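Local coordinates for protein carbohydrate esterase family 2 (CE2) (Chaetomium olivicolor, PDB 4XVH) that probably removes acetyl groups from xylan as a family 2 carbohydrate esterase, pairing an SGNH-type hydrolase domain with a beta-sandwich carbohydrate-binding domain, at residues Ile167-Phe170 with Pro175-Ser178; Asn215-Leu220 with Asp224-Ala229. All blocks are in the same frame, centred on the assembly; numbering follows the deposited sequence.

Interaction 1: Ile167-Phe170 with Pro175-Ser178; sequences IRNF and PDTS. With PEU (2,5,8,11,14,17,20,23,26,29,32,35,38,41,44,47,50,53,56,59,62,65,68,71,74,77,80-heptacosaoxadooctacontan-82-ol), chain C.
Asn169 reaches across to Asp176 and Ser178 with its amide. Asn169 ND2 gives two weak hydrogen bonds to backbone carbonyls, a bent one to Ser178 O (3.2 Å) and one to Asp176 O (3.4 Å). Its firmer support lies outside the two segments, because ND2 also donates to Pro179 O while OD1 accepts from Gly165 N, which makes a flip unlikely. Asp176 O has a second donor in a water that accepts from Asn169 N, each bond being 2.9 Å long. The Asn169 and Asp176 side chains cross at about a right angle, with amide and carboxylate planes 43° apart, and Asp176 OD2 meets Asn169 CB at 3.3 Å. Asp176 OD1 accepts from Ser178 OG (2.7 Å) on the syn side but 33° out of the carboxylate plane, although Asp176 is poorly ordered. Phe170, its CG anti to the backbone N (chi1 173°), turns its ring away from Asp176 and lays one face under the bound polyether, with PEU CAR 3.8 Å above the ring plane. Both segments belong to the long loop between strand 155-160, at the edge of the parallel sheet, and helix 181-184, and Asn169 O is hydrogen-bonded to Arg223 NH2 beyond helix 214-217.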
loop_
_atom_site.group_PDB
_atom_site.type_symbol
_atom_site.label_atom_id
_atom_site.label_comp_id
_atom_site.label_asym_id
_atom_site.label_seq_id
_atom_site.Cartn_x
_atom_site.Cartn_y
_atom_site.Cartn_z
ATOM N N ILE A 167 11.510 -13.332 0.954
ATOM C CA ILE A 167 11.877 -14.737 1.169
ATOM C C ILE A 167 11.637 -15.164 2.616
ATOM O O ILE A 167 11.448 -16.330 2.872
ATOM C CB ILE A 167 13.352 -15.043 0.801
ATOM C CG1 ILE A 167 14.326 -14.278 1.687
ATOM C CG2 ILE A 167 13.617 -14.686 -0.636
ATOM C CD1 ILE A 167 15.754 -14.756 1.511
ATOM N N ARG A 168 11.621 -14.221 3.558
ATOM C CA ARG A 168 11.305 -14.577 4.930
ATOM C C ARG A 168 10.731 -13.361 5.634
ATOM O O ARG A 168 11.114 -12.237 5.345
ATOM C CB ARG A 168 12.549 -15.122 5.665
ATOM C CG ARG A 168 13.700 -14.124 5.839
ATOM C CD ARG A 168 14.962 -14.798 6.441
ATOM N NE ARG A 168 15.929 -13.798 6.899
ATOM C CZ ARG A 168 17.058 -14.089 7.562
ATOM N NH1 ARG A 168 17.393 -15.354 7.822
ATOM N NH2 ARG A 168 17.878 -13.106 7.947
ATOM N N ASN A 169 9.791 -13.600 6.543
ATOM C CA ASN A 169 9.122 -12.517 7.240
ATOM C C ASN A 169 9.922 -12.002 8.442
ATOM O O ASN A 169 11.089 -12.391 8.626
ATOM C CB ASN A 169 7.733 -12.971 7.666
ATOM C CG ASN A 169 6.837 -13.301 6.468
ATOM O OD1 ASN A 169 6.883 -12.617 5.427
ATOM N ND2 ASN A 169 6.039 -14.366 6.602
ATOM N N PHE A 170 9.291 -11.129 9.229
ATOM C CA PHE A 170 9.924 -10.482 10.376
ATOM C C PHE A 170 10.546 -11.538 11.296
ATOM O O PHE A 170 9.999 -12.629 11.457
ATOM C CB PHE A 170 8.901 -9.612 11.131
ATOM C CG PHE A 170 9.413 -9.023 12.433
ATOM C CD1 PHE A 170 10.133 -7.836 12.441
ATOM C CD2 PHE A 170 9.156 -9.651 13.646
ATOM C CE1 PHE A 170 10.612 -7.291 13.628
ATOM C CE2 PHE A 170 9.638 -9.110 14.855
ATOM C CZ PHE A 170 10.367 -7.925 14.842
ATOM N N PRO A 175 9.125 -19.301 14.652
ATOM C CA PRO A 175 9.422 -18.941 13.262
ATOM C C PRO A 175 8.139 -18.512 12.530
ATOM O O PRO A 175 7.155 -19.270 12.440
ATOM C CB PRO A 175 10.039 -20.222 12.683
ATOM C CG PRO A 175 9.504 -21.338 13.555
ATOM C CD PRO A 175 9.172 -20.754 14.903
ATOM N N ASP A 176 8.145 -17.268 12.053
ATOM C CA ASP A 176 6.983 -16.702 11.376
ATOM C C ASP A 176 6.844 -17.285 9.966
ATOM O O ASP A 176 7.024 -16.598 8.936
ATOM C CB ASP A 176 7.061 -15.181 11.316
ATOM C CG ASP A 176 5.827 -14.562 10.671
ATOM O OD1 ASP A 176 4.801 -15.270 10.506
ATOM O OD2 ASP A 176 5.885 -13.362 10.324
ATOM N N THR A 177 6.474 -18.558 9.954
ATOM C CA THR A 177 6.316 -19.342 8.753
ATOM C C THR A 177 4.994 -19.145 7.980
ATOM O O THR A 177 4.608 -19.971 7.165
ATOM C CB THR A 177 6.469 -20.768 9.137
ATOM O OG1 THR A 177 6.307 -21.603 7.986
ATOM C CG2 THR A 177 5.492 -21.064 10.238
ATOM N N SER A 178 4.354 -18.007 8.164
ATOM C CA SER A 178 3.154 -17.650 7.432
ATOM C C SER A 178 3.485 -17.163 5.991
ATOM O O SER A 178 4.653 -17.080 5.632
ATOM C CB SER A 178 2.414 -16.570 8.229
ATOM O OG SER A 178 3.211 -15.404 8.289
HETATM C CAA PEU C . -8.209 -9.505 13.644
HETATM O OAB PEU C . -7.076 -9.498 14.530
HETATM C CAC PEU C . -6.643 -10.859 14.919
HETATM C CAD PEU C . -5.424 -11.071 15.894
HETATM O OAE PEU C . -5.614 -10.471 17.198
HETATM C CAF PEU C . -5.731 -9.013 17.172
HETATM C CAG PEU C . -4.513 -8.110 16.909
HETATM O OAH PEU C . -3.748 -8.324 15.713
HETATM C CAI PEU C . -2.754 -7.274 15.539
HETATM C CAJ PEU C . -1.732 -7.596 14.442
HETATM O OAK PEU C . -0.796 -6.499 14.271
HETATM C CAL PEU C . 0.383 -6.979 13.593
HETATM C CAM PEU C . 1.450 -5.913 13.369
HETATM O OAN PEU C . 2.585 -6.680 12.918
HETATM C CAO PEU C . 3.793 -5.906 12.741
HETATM C CAP PEU C . 4.787 -7.045 12.833
HETATM O OAQ PEU C . 6.231 -6.971 12.750
HETATM C CAR PEU C . 6.938 -6.054 13.644
HETATM C CAS PEU C . 6.979 -4.531 13.362
HETATM O OAT PEU C . 7.670 -4.167 12.102
HETATM C CAU PEU C . 7.078 -4.667 10.865
HETATM C CAV PEU C . 7.896 -4.249 9.626
HETATM O OAW PEU C . 7.379 -4.663 8.336
HETATM O O HOH W 1 9.350 -16.357 7.155
#

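Interaction 2: Asn215-Leu220 with Asp224-Ala229; sequences NDFGYL and DPIDVA. With PEU (2,5,8,11,14,17,20,23,26,29,32,35,38,41,44,47,50,53,56,59,62,65,68,71,74,77,80-heptacosaoxadooctacontan-82-ol), chain C.
Ile226 packs against Phe217 and Asp216 in the tight half of this contact. Its CG2 methyl lies over one face of the Phe217 ring, a CH-pi contact 3.8 Å from the centroid and 17° off the normal. Ile226 CD1 reaches Asp216 CB at 3.5 Å along an extended side chain (chi1 -166°, chi2 174°) and also touches the Phe217 ring. Thr273 and Gln274 of helix 270-285 pack on the same phenyl group, which is buried. The outer half is more exposed: Pro225 CG covers a face of the Tyr219 ring, 4.0 Å from its centroid, while Asp224 and Pro225 are themselves exposed. Tyr219 OH is held by Asp268. Between the two halves a water donates to Phe217 O (2.7 Å) and accepts from Ile226 N (2.8 Å), bridging the backbones. At the pocket end, Asn215 ND2 donates to PEU OAW at 2.9 Å. With an alanine here, PEU OAW is likely to lose its amide donor, and Lys164 O the bond it takes from ND2. The Gly-Thr-Asn-Asp sequence ending at Asp216 matches block III of SGNH hydrolases; that Asn215 ND2 and Gly163 N both donate to the ligand is consistent with an oxyanion hole, as in that family.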
loop_
_atom_site.group_PDB
_atom_site.type_symbol
_atom_site.label_atom_id
_atom_site.label_comp_id
_atom_site.label_asym_id
_atom_site.label_seq_id
_atom_site.Cartn_x
_atom_site.Cartn_y
_atom_site.Cartn_z
ATOM N N ASN A 215 12.165 -6.618 6.406
ATOM C CA ASN A 215 11.985 -7.792 7.264
ATOM C C ASN A 215 12.958 -8.941 6.970
ATOM O O ASN A 215 13.418 -9.634 7.898
ATOM C CB ASN A 215 10.529 -8.267 7.152
ATOM C CG ASN A 215 9.555 -7.216 7.685
ATOM O OD1 ASN A 215 9.666 -6.806 8.829
ATOM N ND2 ASN A 215 8.663 -6.734 6.840
ATOM N N ASP A 216 13.290 -9.139 5.696
ATOM C CA ASP A 216 14.181 -10.239 5.320
ATOM C C ASP A 216 15.547 -10.085 5.997
ATOM O O ASP A 216 16.188 -11.066 6.431
ATOM C CB ASP A 216 14.353 -10.285 3.787
ATOM C CG ASP A 216 13.019 -10.393 3.059
ATOM O OD1 ASP A 216 12.248 -9.423 3.118
ATOM O OD2 ASP A 216 12.742 -11.455 2.456
ATOM N N PHE A 217 15.994 -8.833 6.085
ATOM C CA PHE A 217 17.331 -8.561 6.602
ATOM C C PHE A 217 17.429 -8.664 8.124
ATOM O O PHE A 217 18.507 -8.842 8.672
ATOM C CB PHE A 217 17.794 -7.194 6.113
ATOM C CG PHE A 217 18.574 -7.272 4.824
ATOM C CD1 PHE A 217 17.927 -7.393 3.606
ATOM C CD2 PHE A 217 19.944 -7.255 4.837
ATOM C CE1 PHE A 217 18.668 -7.483 2.421
ATOM C CE2 PHE A 217 20.678 -7.337 3.662
ATOM C CZ PHE A 217 20.030 -7.441 2.461
ATOM N N GLY A 218 16.308 -8.578 8.818
ATOM C CA GLY A 218 16.351 -8.757 10.268
ATOM C C GLY A 218 16.861 -10.131 10.660
ATOM O O GLY A 218 16.424 -11.132 10.077
ATOM N N TYR A 219 17.766 -10.199 11.647
ATOM C CA TYR A 219 18.288 -11.495 12.067
ATOM C C TYR A 219 18.769 -11.528 13.525
ATOM O O TYR A 219 18.795 -12.605 14.147
ATOM C CB TYR A 219 19.446 -11.926 11.152
ATOM C CG TYR A 219 20.752 -11.207 11.466
ATOM C CD1 TYR A 219 21.076 -9.994 10.860
ATOM C CD2 TYR A 219 21.639 -11.735 12.385
ATOM C CE1 TYR A 219 22.254 -9.335 11.178
ATOM C CE2 TYR A 219 22.815 -11.090 12.710
ATOM C CZ TYR A 219 23.119 -9.897 12.114
ATOM O OH TYR A 219 24.299 -9.295 12.466
ATOM N N LEU A 220 19.164 -10.369 14.054
ATOM C CA LEU A 220 19.970 -10.327 15.280
ATOM C C LEU A 220 19.335 -11.087 16.433
ATOM O O LEU A 220 18.203 -10.803 16.824
ATOM C CB LEU A 220 20.222 -8.879 15.701
ATOM C CG LEU A 220 21.041 -8.744 16.995
ATOM C CD1 LEU A 220 22.494 -9.105 16.746
ATOM C CD2 LEU A 220 20.885 -7.328 17.548
ATOM N N ASP A 224 20.035 -16.727 11.275
ATOM C CA ASP A 224 21.194 -16.375 10.468
ATOM C C ASP A 224 20.921 -15.116 9.654
ATOM O O ASP A 224 19.773 -14.873 9.233
ATOM C CB ASP A 224 21.557 -17.510 9.517
ATOM C CG ASP A 224 22.118 -18.716 10.236
ATOM O OD1 ASP A 224 22.599 -18.569 11.389
ATOM O OD2 ASP A 224 22.076 -19.810 9.631
ATOM N N PRO A 225 21.977 -14.330 9.386
ATOM C CA PRO A 225 21.822 -13.231 8.414
ATOM C C PRO A 225 21.282 -13.750 7.064
ATOM O O PRO A 225 21.417 -14.940 6.752
ATOM C CB PRO A 225 23.239 -12.695 8.266
ATOM C CG PRO A 225 23.958 -13.134 9.517
ATOM C CD PRO A 225 23.361 -14.452 9.874
ATOM N N ILE A 226 20.679 -12.858 6.290
ATOM C CA ILE A 226 19.972 -13.198 5.057
ATOM C C ILE A 226 20.858 -13.915 4.028
ATOM O O ILE A 226 22.066 -13.679 3.954
ATOM C CB ILE A 226 19.378 -11.919 4.432
ATOM C CG1 ILE A 226 18.340 -12.235 3.347
ATOM C CG2 ILE A 226 20.476 -10.972 3.910
ATOM C CD1 ILE A 226 17.654 -10.991 2.833
ATOM N N ASP A 227 20.254 -14.830 3.271
ATOM C CA ASP A 227 20.952 -15.429 2.134
ATOM C C ASP A 227 20.803 -14.434 1.018
ATOM O O ASP A 227 19.716 -14.303 0.460
ATOM C CB ASP A 227 20.360 -16.789 1.760
ATOM C CG ASP A 227 21.072 -17.442 0.580
ATOM O OD1 ASP A 227 21.765 -16.740 -0.207
ATOM O OD2 ASP A 227 20.930 -18.681 0.450
ATOM N N VAL A 228 21.871 -13.713 0.701
ATOM C CA VAL A 228 21.753 -12.608 -0.247
ATOM C C VAL A 228 21.421 -13.076 -1.653
ATOM O O VAL A 228 20.600 -12.452 -2.357
ATOM C CB VAL A 228 23.029 -11.764 -0.283
ATOM C CG1 VAL A 228 22.919 -10.663 -1.336
ATOM C CG2 VAL A 228 23.261 -11.137 1.087
ATOM N N ALA A 229 22.041 -14.184 -2.048
ATOM C CA ALA A 229 21.840 -14.743 -3.365
ATOM C C ALA A 229 20.391 -15.152 -3.517
ATOM O O ALA A 229 19.777 -14.903 -4.555
ATOM C CB ALA A 229 22.771 -15.933 -3.600
HETATM C CAA PEU C . -8.209 -9.505 13.644
HETATM O OAB PEU C . -7.076 -9.498 14.530
HETATM C CAC PEU C . -6.643 -10.859 14.919
HETATM C CAD PEU C . -5.424 -11.071 15.894
HETATM O OAE PEU C . -5.614 -10.471 17.198
HETATM C CAF PEU C . -5.731 -9.013 17.172
HETATM C CAG PEU C . -4.513 -8.110 16.909
HETATM O OAH PEU C . -3.748 -8.324 15.713
HETATM C CAI PEU C . -2.754 -7.274 15.539
HETATM C CAJ PEU C . -1.732 -7.596 14.442
HETATM O OAK PEU C . -0.796 -6.499 14.271
HETATM C CAL PEU C . 0.383 -6.979 13.593
HETATM C CAM PEU C . 1.450 -5.913 13.369
HETATM O OAN PEU C . 2.585 -6.680 12.918
HETATM C CAO PEU C . 3.793 -5.906 12.741
HETATM C CAP PEU C . 4.787 -7.045 12.833
HETATM O OAQ PEU C . 6.231 -6.971 12.750
HETATM C CAR PEU C . 6.938 -6.054 13.644
HETATM C CAS PEU C . 6.979 -4.531 13.362
HETATM O OAT PEU C . 7.670 -4.167 12.102
HETATM C CAU PEU C . 7.078 -4.667 10.865
HETATM C CAV PEU C . 7.896 -4.249 9.626
HETATM O OAW PEU C . 7.379 -4.663 8.336
HETATM O O HOH W 2 20.468 -10.290 7.436
#

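Both contacts lie on the same side of the chain's centre, beside the bound polyether, with their own centres about 11 Å apart. Interaction 1 stays within a single loop and depends on amide, carbonyl and water bonding around one buried asparagine, its aspartate partner being poorly ordered. Interaction 2 joins helix 214-217 and the turn after it to the approach to helix 228-243, and is mostly apolar, with a buried phenylalanine inside and a tyrosine-proline pair at the surface. The two are stitched together by Asp216, whose OD2 accepts from Ile167 N (2.7 Å) and whose backbone O accepts from Arg168 NE. Phe170 from interaction 1 and Asn215 from interaction 2 both line the ligand pocket.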